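Local coordinates for protein fatty Acyl-Adenylate Ligase (Escherichia coli, PDB 3PBK) that belongs to the ANL superfamily of AMP-binding enzymes and is modelled with 5'-O-[(S)-(dodecanoyloxy)(hydroxy)phosphoryl]adenosine in its pocket, at residues D40-L45 against A255-Q260; R219-L224 against S245-R250; K267-V272 against D296-R301. All coordinates share one frame; numbering follows the deposited sequence.

Contact 2 is the buried member of the three: it pairs parallel strands 220-222 and 246-248 inside the large mixed sheet, and its bonds are mostly backbone to backbone. Contacts 1 and 3 lie in loops beyond the strand ends. In contact 1, at the surface, gathered arginines and a glutamine join a hairpin turn to the end of helix 251-256; contact 3, partly buried, combines an arginine-aspartate bridge with backbone bonds between two loops leading into strands 272-275 and 302-305. Backbone bonds from Arg219 and Val221 tie contact 2 to contact 3, Leu249 packs against contact 1, and Lys267 reaches the Cys43 carbonyl.

Contact 1 (D40-L45 against A255-Q260); sequences DRRCQL and AMRPLQ
Arg257, the first residue beyond helix 251-256, reaches out to touch both Arg41 and Arg42 of the 40-45 turn. Its CG lies anti to the carbonyl carbon (chi1 -49°), and the straight chain beyond carries the guanidinium out to both partners. Arg41 CG lies over one face of this guanidinium, and Arg41 CD is 3.4 Å from Arg257 NH2. The Arg41 guanidinium is turned 59° against that of Arg257 and receives NH2 at its edge, Arg41 NE being 3.3 Å from Arg257 NH2; both atoms are donors, so the approach is not a bond. Arg42 meets the same NH2 differently, offering a face, with Arg42 NH2 3.7 Å from Arg257 NH2 and the two planes 79° apart. Three arginines thus gather at the surface, where their like charges may repel one another to some degree. Arg41 and Arg42 also touch a neighbouring molecule in the crystal, which may influence how they lie. The 40-45 segment is the reversal of a beta hairpin between antiparallel strands 35-39 and 45-50. There Asp40 makes an Asx turn: Asp40 OD1 accepts Arg42 N at 2.6 Å and also Gln44 N, the two donors coming from opposite faces of the carboxylate. After Arg257 the second segment folds into a type I beta turn, closed by Gln260 N on Arg257 O at 2.9 Å. Pro258 and Leu259, inside that turn, face helix 277-285 and Val287. Gln260 starts helix 260-267; Gln260 CG, anti to the carbonyl carbon, comes 3.5 Å from Arg41 O, and the end of the side chain lies near both that carbonyl and Cys43 SG. The thiol also approaches the backbone, Cys43 SG lying 3.5 Å from Gln260 O.

Contact 2 (R219-L224 against S245-R250); sequences RCVSWL and SVDYLR
Arg219 and Asp247 form a salt bridge beside the paired strands, with Arg219 NH1 2.6 Å from Asp247 OD2. The arginine is extended to CD, then bends at chi3 (-80°), which swings the guanidinium across to the aspartate; NH1 faces both carboxylate oxygens, the planes being 57° apart. Asn268 adjoins both charged groups. Between the strands four backbone bonds run in parallel register, among them Cys220 N to Ser245 O at 3.1 Å and Ser222 N to Asp247 O at 2.9 Å. On the face of Cys220, Val246 sets CG2 anti to its own N, bringing it 3.5 Å from Cys220 CB. Ser222 has OG anti to its N (chi1 162°), where it accepts Leu224 N at 3.0 Å in an ST turn that ends the strand. The ring edge of Tyr248 is turned to Ser222 O, Tyr248 CD2 being 4.0 Å from it, while the hydroxyl bonds to Phe235 O. Trp223 and Leu249 meet through their CB atoms, 3.8 Å apart; the indole leads away to stack on Phe254 and meet Trp261 edge-to-face. The pair belongs to a beta-alpha-beta crossover whose helix 229-241 covers the Cys220, Ser222 and Val246 face. Helix 260-267 packs on the other face at Val221 and Asp247, and strands 272-275 and 35-39 flank the pair on either side.

Contact 3 (K267-V272 against D296-R301); sequences KNRGTV and DLSCWR
Arg269 donates from NH2 to Asp296 O at 2.6 Å, approaching from above the carbonyl plane, 45° out of it. The same guanidinium makes a salt bridge with the side chain: Arg269 NH1 lies 3.2 Å from Asp296 OD2, a weak hydrogen bond, although the two planes are only 10° apart. Bends at chi2 and chi3 fold the arginine back to reach the aspartate, and NH2 also bonds to Ser266 O, so one nitrogen joins the end of helix 260-267 to the 296-301 loop. At the other end Arg301 N bonds to Thr271 O at 2.7 Å, in the carbonyl plane and on a lone pair. Thr271 OG1 adds a weak bond to Cys299 O. Cys299 SG sits over the centre of the Arg269 guanidinium, 3.4 Å above its plane, placed there by a chi1 of 63° that sets it between its own backbone N and carbonyl carbon. Trp300, at the end of a type I turn from Leu297, brings its ring edge to the 267-272 loop, Trp300 CD1 being 3.2 Å from Thr271 O. Further out, Thr271 CG2 rests 3.8 Å from Arg301 CB; the arginine's far end turns to Lys213 O and Asp218. The side chain of Val272 is about 4 Å from the bound 5'-O-[(S)-(dodecanoyloxy)(hydroxy)phosphoryl]adenosine. The Trp300 ring meets Trp261 and Phe327 edge-to-face and packs on Leu262 and Ile265 of helix 260-267. From here the two loops lead into neighbouring parallel strands 272-275 and 302-305, the first of which begins at Val272.

Contact 1 (D40-L45 against A255-Q260)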
loop_
_atom_site.group_PDB
_atom_site.type_symbol
_atom_site.label_atom_id
_atom_site.label_comp_id
_atom_site.label_asym_id
_atom_site.label_seq_id
_atom_site.Cartn_x
_atom_site.Cartn_y
_atom_site.Cartn_z
ATOM N N ASP A 40 0.478 9.447 -20.228
ATOM C CA ASP A 40 0.447 10.792 -19.643
ATOM C C ASP A 40 -0.931 11.102 -19.041
ATOM O O ASP A 40 -1.809 10.245 -19.043
ATOM C CB ASP A 40 0.905 11.864 -20.653
ATOM C CG ASP A 40 -0.172 12.230 -21.691
ATOM O OD1 ASP A 40 -1.358 11.877 -21.499
ATOM O OD2 ASP A 40 0.176 12.894 -22.704
ATOM N N ARG A 41 -1.126 12.314 -18.532
ATOM C CA ARG A 41 -2.364 12.632 -17.821
ATOM C C ARG A 41 -3.580 12.813 -18.738
ATOM O O ARG A 41 -4.691 13.090 -18.274
ATOM C CB ARG A 41 -2.187 13.842 -16.895
ATOM C CG ARG A 41 -2.058 15.171 -17.606
ATOM C CD ARG A 41 -2.235 16.325 -16.627
ATOM N NE ARG A 41 -1.690 17.573 -17.159
ATOM C CZ ARG A 41 -0.392 17.880 -17.176
ATOM N NH1 ARG A 41 0.508 17.028 -16.692
ATOM N NH2 ARG A 41 0.009 19.045 -17.678
ATOM N N ARG A 42 -3.368 12.648 -20.038
ATOM C CA ARG A 42 -4.466 12.646 -20.997
ATOM C C ARG A 42 -4.575 11.298 -21.700
ATOM O O ARG A 42 -4.963 11.223 -22.867
ATOM C CB ARG A 42 -4.288 13.761 -22.023
ATOM C CG ARG A 42 -4.582 15.132 -21.471
ATOM C CD ARG A 42 -4.836 16.137 -22.577
ATOM N NE ARG A 42 -5.313 17.407 -22.037
ATOM C CZ ARG A 42 -4.526 18.438 -21.745
ATOM N NH1 ARG A 42 -3.215 18.360 -21.952
ATOM N NH2 ARG A 42 -5.052 19.550 -21.246
ATOM N N CYS A 43 -4.234 10.235 -20.976
ATOM C CA CYS A 43 -4.220 8.879 -21.527
ATOM C C CYS A 43 -3.652 8.829 -22.929
ATOM O O CYS A 43 -4.303 8.340 -23.858
ATOM C CB CYS A 43 -5.612 8.270 -21.504
ATOM S SG CYS A 43 -6.259 8.274 -19.848
ATOM N N GLN A 44 -2.438 9.350 -23.066
ATOM C CA GLN A 44 -1.703 9.285 -24.313
ATOM C C GLN A 44 -0.416 8.516 -24.063
ATOM O O GLN A 44 0.309 8.811 -23.109
ATOM C CB GLN A 44 -1.395 10.694 -24.811
ATOM C CG GLN A 44 -2.621 11.447 -25.279
ATOM C CD GLN A 44 -3.339 10.706 -26.386
ATOM O OE1 GLN A 44 -2.710 10.245 -27.346
ATOM N NE2 GLN A 44 -4.660 10.567 -26.252
ATOM N N LEU A 45 -0.140 7.527 -24.909
ATOM C CA LEU A 45 1.066 6.722 -24.754
ATOM C C LEU A 45 2.309 7.606 -24.822
ATOM O O LEU A 45 2.567 8.249 -25.841
ATOM C CB LEU A 45 1.145 5.640 -25.824
ATOM C CG LEU A 45 1.846 4.336 -25.432
ATOM C CD1 LEU A 45 2.518 3.732 -26.651
ATOM C CD2 LEU A 45 2.848 4.529 -24.300
ATOM N N ALA A 255 -4.305 11.731 -9.003
ATOM C CA ALA A 255 -4.765 12.588 -7.911
ATOM C C ALA A 255 -5.491 13.824 -8.422
ATOM O O ALA A 255 -6.454 14.289 -7.812
ATOM C CB ALA A 255 -3.598 13.000 -7.038
HETATM N N MSE A 256 -5.014 14.356 -9.543
HETATM C CA MSE A 256 -5.556 15.586 -10.112
HETATM C C MSE A 256 -6.754 15.312 -11.033
HETATM O O MSE A 256 -7.731 16.060 -11.023
HETATM C CB MSE A 256 -4.445 16.395 -10.809
HETATM C CG MSE A 256 -3.833 17.542 -9.953
HETATM SE SE MSE A 256 -3.599 17.284 -7.971
HETATM C CE MSE A 256 -1.682 16.823 -7.877
ATOM N N ARG A 257 -6.690 14.237 -11.810
ATOM C CA ARG A 257 -7.846 13.816 -12.593
ATOM C C ARG A 257 -8.183 12.328 -12.387
ATOM O O ARG A 257 -7.898 11.486 -13.253
ATOM C CB ARG A 257 -7.639 14.108 -14.078
ATOM C CG ARG A 257 -7.169 15.519 -14.402
ATOM C CD ARG A 257 -7.024 15.676 -15.923
ATOM N NE ARG A 257 -6.017 16.662 -16.320
ATOM C CZ ARG A 257 -5.846 17.088 -17.570
ATOM N NH1 ARG A 257 -6.623 16.611 -18.542
ATOM N NH2 ARG A 257 -4.905 17.990 -17.849
ATOM N N PRO A 258 -8.804 12.005 -11.239
ATOM C CA PRO A 258 -9.192 10.632 -10.916
ATOM C C PRO A 258 -9.727 9.883 -12.129
ATOM O O PRO A 258 -9.228 8.821 -12.451
ATOM C CB PRO A 258 -10.306 10.824 -9.887
ATOM C CG PRO A 258 -9.955 12.079 -9.199
ATOM C CD PRO A 258 -9.230 12.953 -10.196
ATOM N N LEU A 259 -10.719 10.438 -12.803
ATOM C CA LEU A 259 -11.406 9.711 -13.862
ATOM C C LEU A 259 -10.496 9.236 -14.996
ATOM O O LEU A 259 -10.863 8.358 -15.789
ATOM C CB LEU A 259 -12.564 10.542 -14.407
ATOM C CG LEU A 259 -13.878 10.382 -13.635
ATOM C CD1 LEU A 259 -14.534 9.050 -13.992
ATOM C CD2 LEU A 259 -13.697 10.529 -12.113
ATOM N N GLN A 260 -9.301 9.794 -15.073
ATOM C CA GLN A 260 -8.376 9.342 -16.097
ATOM C C GLN A 260 -7.992 7.867 -15.897
ATOM O O GLN A 260 -7.546 7.194 -16.824
ATOM C CB GLN A 260 -7.167 10.276 -16.174
ATOM C CG GLN A 260 -7.503 11.604 -16.850
ATOM C CD GLN A 260 -8.054 11.414 -18.267
ATOM O OE1 GLN A 260 -7.292 11.275 -19.228
ATOM N NE2 GLN A 260 -9.379 11.416 -18.399
#

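Contact 2 (R219-L224 against S245-R250)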
loop_
_atom_site.group_PDB
_atom_site.type_symbol
_atom_site.label_atom_id
_atom_site.label_comp_id
_atom_site.label_asym_id
_atom_site.label_seq_id
_atom_site.Cartn_x
_atom_site.Cartn_y
_atom_site.Cartn_z
ATOM N N ARG A 219 -5.228 -7.905 -18.568
ATOM C CA ARG A 219 -4.321 -6.781 -18.717
ATOM C C ARG A 219 -4.509 -5.791 -17.579
ATOM O O ARG A 219 -5.621 -5.310 -17.350
ATOM C CB ARG A 219 -4.565 -6.089 -20.045
ATOM C CG ARG A 219 -4.295 -4.606 -19.996
ATOM C CD ARG A 219 -4.567 -3.997 -21.337
ATOM N NE ARG A 219 -3.453 -4.214 -22.243
ATOM C CZ ARG A 219 -2.729 -3.224 -22.733
ATOM N NH1 ARG A 219 -3.052 -1.985 -22.400
ATOM N NH2 ARG A 219 -1.712 -3.464 -23.553
ATOM N N CYS A 220 -3.413 -5.483 -16.888
ATOM C CA CYS A 220 -3.443 -4.643 -15.689
ATOM C C CYS A 220 -3.353 -3.133 -15.928
ATOM O O CYS A 220 -2.771 -2.666 -16.906
ATOM C CB CYS A 220 -2.320 -5.053 -14.752
ATOM S SG CYS A 220 -2.195 -6.825 -14.574
ATOM N N VAL A 221 -3.934 -2.378 -15.003
ATOM C CA VAL A 221 -3.915 -0.924 -15.050
ATOM C C VAL A 221 -3.623 -0.421 -13.644
ATOM O O VAL A 221 -4.318 -0.791 -12.700
ATOM C CB VAL A 221 -5.283 -0.369 -15.516
ATOM C CG1 VAL A 221 -5.287 1.156 -15.498
ATOM C CG2 VAL A 221 -5.628 -0.896 -16.900
ATOM N N SER A 222 -2.594 0.405 -13.490
ATOM C CA SER A 222 -2.261 0.940 -12.173
ATOM C C SER A 222 -1.922 2.419 -12.218
ATOM O O SER A 222 -1.308 2.896 -13.170
ATOM C CB SER A 222 -1.092 0.176 -11.551
ATOM O OG SER A 222 -0.506 0.913 -10.492
ATOM N N TRP A 223 -2.333 3.145 -11.188
ATOM C CA TRP A 223 -1.882 4.513 -11.016
ATOM C C TRP A 223 -1.061 4.608 -9.726
ATOM O O TRP A 223 -0.596 5.686 -9.355
ATOM C CB TRP A 223 -3.061 5.494 -11.018
ATOM C CG TRP A 223 -4.134 5.173 -10.023
ATOM C CD1 TRP A 223 -5.320 4.552 -10.271
ATOM C CD2 TRP A 223 -4.113 5.449 -8.617
ATOM N NE1 TRP A 223 -6.039 4.417 -9.109
ATOM C CE2 TRP A 223 -5.318 4.959 -8.079
ATOM C CE3 TRP A 223 -3.190 6.056 -7.762
ATOM C CZ2 TRP A 223 -5.625 5.066 -6.724
ATOM C CZ3 TRP A 223 -3.498 6.158 -6.424
ATOM C CH2 TRP A 223 -4.701 5.668 -5.915
ATOM N N LEU A 224 -0.867 3.468 -9.061
ATOM C CA LEU A 224 -0.150 3.412 -7.788
ATOM C C LEU A 224 1.339 3.697 -7.935
ATOM O O LEU A 224 1.937 3.415 -8.977
ATOM C CB LEU A 224 -0.330 2.044 -7.148
ATOM C CG LEU A 224 -1.770 1.570 -7.041
ATOM C CD1 LEU A 224 -1.814 0.077 -6.825
ATOM C CD2 LEU A 224 -2.471 2.301 -5.923
ATOM N N SER A 245 0.625 -7.742 -19.851
ATOM C CA SER A 245 0.915 -6.328 -20.041
ATOM C C SER A 245 0.299 -5.468 -18.934
ATOM O O SER A 245 -0.608 -5.902 -18.226
ATOM C CB SER A 245 0.431 -5.872 -21.414
ATOM O OG SER A 245 1.172 -6.503 -22.446
ATOM N N VAL A 246 0.794 -4.245 -18.784
ATOM C CA VAL A 246 0.231 -3.318 -17.812
ATOM C C VAL A 246 0.337 -1.880 -18.310
ATOM O O VAL A 246 1.260 -1.543 -19.046
ATOM C CB VAL A 246 0.933 -3.452 -16.452
ATOM C CG1 VAL A 246 2.349 -2.937 -16.536
ATOM C CG2 VAL A 246 0.162 -2.714 -15.379
ATOM N N ASP A 247 -0.619 -1.039 -17.917
ATOM C CA ASP A 247 -0.604 0.386 -18.255
ATOM C C ASP A 247 -0.555 1.235 -16.998
ATOM O O ASP A 247 -1.368 1.048 -16.094
ATOM C CB ASP A 247 -1.865 0.764 -19.019
ATOM C CG ASP A 247 -2.225 -0.238 -20.072
ATOM O OD1 ASP A 247 -1.303 -0.874 -20.615
ATOM O OD2 ASP A 247 -3.431 -0.393 -20.358
ATOM N N TYR A 248 0.368 2.187 -16.952
ATOM C CA TYR A 248 0.508 3.041 -15.779
ATOM C C TYR A 248 0.046 4.463 -15.995
ATOM O O TYR A 248 0.213 5.020 -17.077
ATOM C CB TYR A 248 1.960 3.120 -15.355
ATOM C CG TYR A 248 2.584 1.792 -15.092
ATOM C CD1 TYR A 248 3.591 1.309 -15.910
ATOM C CD2 TYR A 248 2.172 1.021 -14.027
ATOM C CE1 TYR A 248 4.170 0.084 -15.672
ATOM C CE2 TYR A 248 2.743 -0.198 -13.777
ATOM C CZ TYR A 248 3.743 -0.668 -14.599
ATOM O OH TYR A 248 4.315 -1.896 -14.346
ATOM N N LEU A 249 -0.524 5.045 -14.944
ATOM C CA LEU A 249 -0.622 6.494 -14.812
ATOM C C LEU A 249 0.359 6.932 -13.729
ATOM O O LEU A 249 0.797 6.124 -12.896
ATOM C CB LEU A 249 -2.041 6.917 -14.432
ATOM C CG LEU A 249 -3.103 6.926 -15.540
ATOM C CD1 LEU A 249 -4.471 7.276 -14.986
ATOM C CD2 LEU A 249 -2.726 7.896 -16.635
ATOM N N ARG A 250 0.733 8.202 -13.735
ATOM C CA ARG A 250 1.527 8.707 -12.625
ATOM C C ARG A 250 0.579 8.939 -11.459
ATOM O O ARG A 250 -0.599 9.233 -11.658
ATOM C CB ARG A 250 2.271 9.982 -13.016
ATOM C CG ARG A 250 3.293 9.769 -14.120
ATOM C CD ARG A 250 4.180 10.987 -14.299
ATOM N NE ARG A 250 3.730 11.871 -15.371
ATOM C CZ ARG A 250 3.812 11.581 -16.670
ATOM N NH1 ARG A 250 4.305 10.409 -17.059
ATOM N NH2 ARG A 250 3.384 12.457 -17.583
#

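Contact 3 (K267-V272 against D296-R301)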
loop_
_atom_site.group_PDB
_atom_site.type_symbol
_atom_site.label_atom_id
_atom_site.label_comp_id
_atom_site.label_asym_id
_atom_site.label_seq_id
_atom_site.Cartn_x
_atom_site.Cartn_y
_atom_site.Cartn_z
ATOM N N LYS A 267 -10.185 2.542 -22.329
ATOM C CA LYS A 267 -9.448 2.817 -23.562
ATOM C C LYS A 267 -8.822 1.565 -24.163
ATOM O O LYS A 267 -8.897 1.337 -25.369
ATOM C CB LYS A 267 -8.349 3.855 -23.313
ATOM C CG LYS A 267 -7.627 4.313 -24.577
ATOM C CD LYS A 267 -6.340 5.050 -24.242
ATOM C CE LYS A 267 -5.599 5.501 -25.497
ATOM N NZ LYS A 267 -6.003 6.873 -25.953
ATOM N N ASN A 268 -8.190 0.764 -23.318
ATOM C CA ASN A 268 -7.482 -0.417 -23.777
ATOM C C ASN A 268 -8.195 -1.702 -23.396
ATOM O O ASN A 268 -7.589 -2.784 -23.414
ATOM C CB ASN A 268 -6.066 -0.437 -23.198
ATOM C CG ASN A 268 -5.187 0.649 -23.777
ATOM O OD1 ASN A 268 -4.116 0.942 -23.244
ATOM N ND2 ASN A 268 -5.631 1.254 -24.878
ATOM N N ARG A 269 -9.473 -1.591 -23.041
ATOM C CA ARG A 269 -10.205 -2.758 -22.578
ATOM C C ARG A 269 -9.453 -3.429 -21.431
ATOM O O ARG A 269 -9.348 -4.659 -21.375
ATOM C CB ARG A 269 -10.394 -3.747 -23.724
ATOM C CG ARG A 269 -11.185 -3.194 -24.888
ATOM C CD ARG A 269 -12.649 -3.070 -24.528
ATOM N NE ARG A 269 -12.934 -1.827 -23.813
ATOM C CZ ARG A 269 -14.007 -1.640 -23.046
ATOM N NH1 ARG A 269 -14.896 -2.619 -22.879
ATOM N NH2 ARG A 269 -14.185 -0.478 -22.439
ATOM N N GLY A 270 -8.925 -2.600 -20.531
ATOM C CA GLY A 270 -8.244 -3.054 -19.332
ATOM C C GLY A 270 -9.087 -4.006 -18.507
ATOM O O GLY A 270 -10.314 -4.004 -18.577
ATOM N N THR A 271 -8.431 -4.822 -17.698
ATOM C CA THR A 271 -9.118 -5.951 -17.098
ATOM C C THR A 271 -8.989 -6.010 -15.583
ATOM O O THR A 271 -9.963 -6.257 -14.879
ATOM C CB THR A 271 -8.596 -7.262 -17.721
ATOM O OG1 THR A 271 -9.449 -7.636 -18.810
ATOM C CG2 THR A 271 -8.585 -8.367 -16.702
ATOM N N VAL A 272 -7.777 -5.786 -15.094
ATOM C CA VAL A 272 -7.476 -5.913 -13.677
ATOM C C VAL A 272 -6.877 -4.615 -13.177
ATOM O O VAL A 272 -6.036 -4.006 -13.830
ATOM C CB VAL A 272 -6.494 -7.089 -13.413
ATOM C CG1 VAL A 272 -5.888 -7.000 -12.025
ATOM C CG2 VAL A 272 -7.201 -8.404 -13.577
ATOM N N ASP A 296 -16.781 2.675 -21.076
ATOM C CA ASP A 296 -17.413 1.381 -21.042
ATOM C C ASP A 296 -16.543 0.532 -20.153
ATOM O O ASP A 296 -15.342 0.461 -20.359
ATOM C CB ASP A 296 -17.466 0.765 -22.418
ATOM C CG ASP A 296 -18.220 -0.525 -22.418
ATOM O OD1 ASP A 296 -19.156 -0.651 -21.594
ATOM O OD2 ASP A 296 -17.871 -1.410 -23.227
ATOM N N LEU A 297 -17.136 -0.108 -19.159
ATOM C CA LEU A 297 -16.347 -0.749 -18.120
ATOM C C LEU A 297 -16.632 -2.238 -17.980
ATOM O O LEU A 297 -16.245 -2.858 -16.995
ATOM C CB LEU A 297 -16.562 -0.027 -16.786
ATOM C CG LEU A 297 -15.462 0.933 -16.331
ATOM C CD1 LEU A 297 -14.698 1.504 -17.507
ATOM C CD2 LEU A 297 -16.037 2.025 -15.458
ATOM N N SER A 298 -17.299 -2.808 -18.976
ATOM C CA SER A 298 -17.619 -4.236 -18.981
ATOM C C SER A 298 -16.367 -5.113 -18.998
ATOM O O SER A 298 -16.370 -6.236 -18.498
ATOM C CB SER A 298 -18.512 -4.555 -20.180
ATOM O OG SER A 298 -18.210 -3.701 -21.276
ATOM N N CYS A 299 -15.301 -4.574 -19.575
ATOM C CA CYS A 299 -14.015 -5.245 -19.675
ATOM C C CYS A 299 -13.325 -5.380 -18.308
ATOM O O CYS A 299 -12.460 -6.250 -18.103
ATOM C CB CYS A 299 -13.117 -4.439 -20.611
ATOM S SG CYS A 299 -12.753 -2.760 -19.979
ATOM N N TRP A 300 -13.692 -4.495 -17.386
ATOM C CA TRP A 300 -13.087 -4.492 -16.066
ATOM C C TRP A 300 -13.532 -5.740 -15.323
ATOM O O TRP A 300 -14.654 -5.809 -14.825
ATOM C CB TRP A 300 -13.485 -3.238 -15.287
ATOM C CG TRP A 300 -12.570 -2.929 -14.136
ATOM C CD1 TRP A 300 -11.562 -3.713 -13.657
ATOM C CD2 TRP A 300 -12.597 -1.763 -13.304
ATOM N NE1 TRP A 300 -10.948 -3.103 -12.590
ATOM C CE2 TRP A 300 -11.567 -1.905 -12.350
ATOM C CE3 TRP A 300 -13.384 -0.613 -13.273
ATOM C CZ2 TRP A 300 -11.307 -0.936 -11.377
ATOM C CZ3 TRP A 300 -13.117 0.350 -12.307
ATOM C CH2 TRP A 300 -12.090 0.182 -11.376
ATOM N N ARG A 301 -12.645 -6.726 -15.250
ATOM C CA ARG A 301 -12.972 -8.040 -14.698
ATOM C C ARG A 301 -12.766 -8.132 -13.184
ATOM O O ARG A 301 -13.551 -8.761 -12.469
ATOM C CB ARG A 301 -12.127 -9.096 -15.402
ATOM C CG ARG A 301 -12.497 -10.517 -15.080
ATOM C CD ARG A 301 -11.611 -11.478 -15.844
ATOM N NE ARG A 301 -10.338 -11.722 -15.176
ATOM C CZ ARG A 301 -10.218 -12.416 -14.052
ATOM N NH1 ARG A 301 -11.296 -12.908 -13.458
ATOM N NH2 ARG A 301 -9.024 -12.612 -13.517
#